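Local coordinates for YflH protein (Bacillus subtilis, PDB 3D0W) that is of unknown function but belongs to the DUF3243 family and folds as a small all-helical protein that assembles as a pair of chains, at residues S56-G61 / A94-V98. Numbering follows the deposited sequence.
Sequences SAAILG and AQLLV
V98 leans its methyl CG2 onto the surface of helix 56-65, where S56, A57 and L60 surround it. CG2 lies 3.5 Å from S56 CB, a tight carbon pair, and 3.6 Å from L60 CD1, while the A57 backbone N and CB border the same methyl. The V98 torsion (chi1 166°) leaves CG2 anti to the carbonyl carbon and beside the backbone N, turned to S56, A57 and L60; CG1 also touches S56 CB, at 3.8 Å.

One branch of L60 does all the work on that side. Its first torsion sets CG anti to the carbonyl carbon and the second extends the chain, carrying CD1 into the angle between L97 and V98. There CD1 stands 3.7 Å from L97 CD2 and also rests near L97 CB and CG, so that the two leucines meet aslant rather than in line. A94 fills the other end of the interface. Its CB lies against the A57 carbonyl, with A57 O 3.6 Å away, and faces A57 CB at 4.2 Å. That carbonyl already accepts the i to i+4 helix hydrogen bond from G61 N. The small side chains of A57 and A94 are consistent with the close approach of their backbones, the CA atoms of A57 and A94 being 5.0 Å apart, and the segment axes pass at 8.4 Å with 111° between their directions. The side-chain contacts are apolar, made partly against backbone atoms of A57, with the aliphatic part of Q95 at the margin beside A57.

Helix 23-48 closes one flank of this steep helix crossing: V40 touches both S56 and L60, K44 reaches S56, and L36 packs on L97. L97 also meets L81 of the second subunit, so L97 touches helix 23-48, L60 and the partner chain.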
# COMPACT_ATOMS: atom_id res chain seq x y z
N SER A 56 17.11 2.25 5.11
CA SER A 56 15.86 2.95 4.90
C SER A 56 14.66 2.10 5.31
O SER A 56 13.69 2.62 5.89
CB SER A 56 15.72 3.34 3.43
OG SER A 56 16.82 4.13 3.01
N ALA A 57 14.72 0.80 5.03
CA ALA A 57 13.61 -0.09 5.36
C ALA A 57 13.42 -0.19 6.87
O ALA A 57 12.30 -0.31 7.35
CB ALA A 57 13.85 -1.48 4.77
N ALA A 58 14.52 -0.12 7.62
CA ALA A 58 14.44 -0.19 9.08
C ALA A 58 13.75 1.07 9.60
O ALA A 58 12.89 1.01 10.47
CB ALA A 58 15.83 -0.32 9.69
N ILE A 59 14.13 2.21 9.03
CA ILE A 59 13.55 3.49 9.43
C ILE A 59 12.06 3.56 9.11
O ILE A 59 11.25 3.97 9.94
CB ILE A 59 14.29 4.66 8.77
CG1 ILE A 59 15.74 4.69 9.27
CG2 ILE A 59 13.59 5.97 9.09
CD1 ILE A 59 16.67 5.57 8.42
N LEU A 60 11.68 3.15 7.90
CA LEU A 60 10.27 3.18 7.52
C LEU A 60 9.47 2.17 8.36
O LEU A 60 8.31 2.41 8.68
CB LEU A 60 10.10 2.89 6.02
CG LEU A 60 10.65 3.99 5.10
CD1 LEU A 60 10.38 3.66 3.64
CD2 LEU A 60 9.97 5.32 5.45
N GLY A 61 10.10 1.06 8.72
CA GLY A 61 9.44 0.06 9.55
C GLY A 61 9.14 0.63 10.92
O GLY A 61 8.02 0.48 11.44
N ALA A 94 8.12 -2.80 3.77
CA ALA A 94 9.00 -1.68 4.08
C ALA A 94 10.02 -1.53 2.95
O ALA A 94 10.38 -0.42 2.57
CB ALA A 94 9.72 -1.92 5.39
N GLN A 95 10.48 -2.66 2.42
CA GLN A 95 11.45 -2.66 1.32
C GLN A 95 10.81 -2.05 0.07
O GLN A 95 11.44 -1.24 -0.63
CB GLN A 95 11.90 -4.09 1.00
CG GLN A 95 12.72 -4.78 2.09
CD GLN A 95 12.89 -6.28 1.83
OE1 GLN A 95 13.23 -6.69 0.71
NE2 GLN A 95 12.65 -7.10 2.85
N LEU A 96 9.57 -2.43 -0.20
CA LEU A 96 8.86 -1.93 -1.38
C LEU A 96 8.63 -0.42 -1.24
O LEU A 96 8.74 0.33 -2.22
CB LEU A 96 7.52 -2.66 -1.55
CG LEU A 96 6.80 -2.47 -2.89
CD1 LEU A 96 7.71 -2.96 -4.02
CD2 LEU A 96 5.48 -3.22 -2.90
N LEU A 97 8.30 0.01 -0.03
CA LEU A 97 8.06 1.42 0.24
C LEU A 97 9.34 2.24 0.03
O LEU A 97 9.26 3.40 -0.36
CB LEU A 97 7.57 1.61 1.68
CG LEU A 97 6.88 2.95 1.95
CD1 LEU A 97 5.54 2.95 1.23
CD2 LEU A 97 6.67 3.16 3.45
N VAL A 98 10.50 1.65 0.30
CA VAL A 98 11.75 2.37 0.09
C VAL A 98 11.94 2.60 -1.42
O VAL A 98 12.38 3.67 -1.84
CB VAL A 98 12.97 1.59 0.66
CG1 VAL A 98 14.28 2.18 0.13
CG2 VAL A 98 12.95 1.65 2.18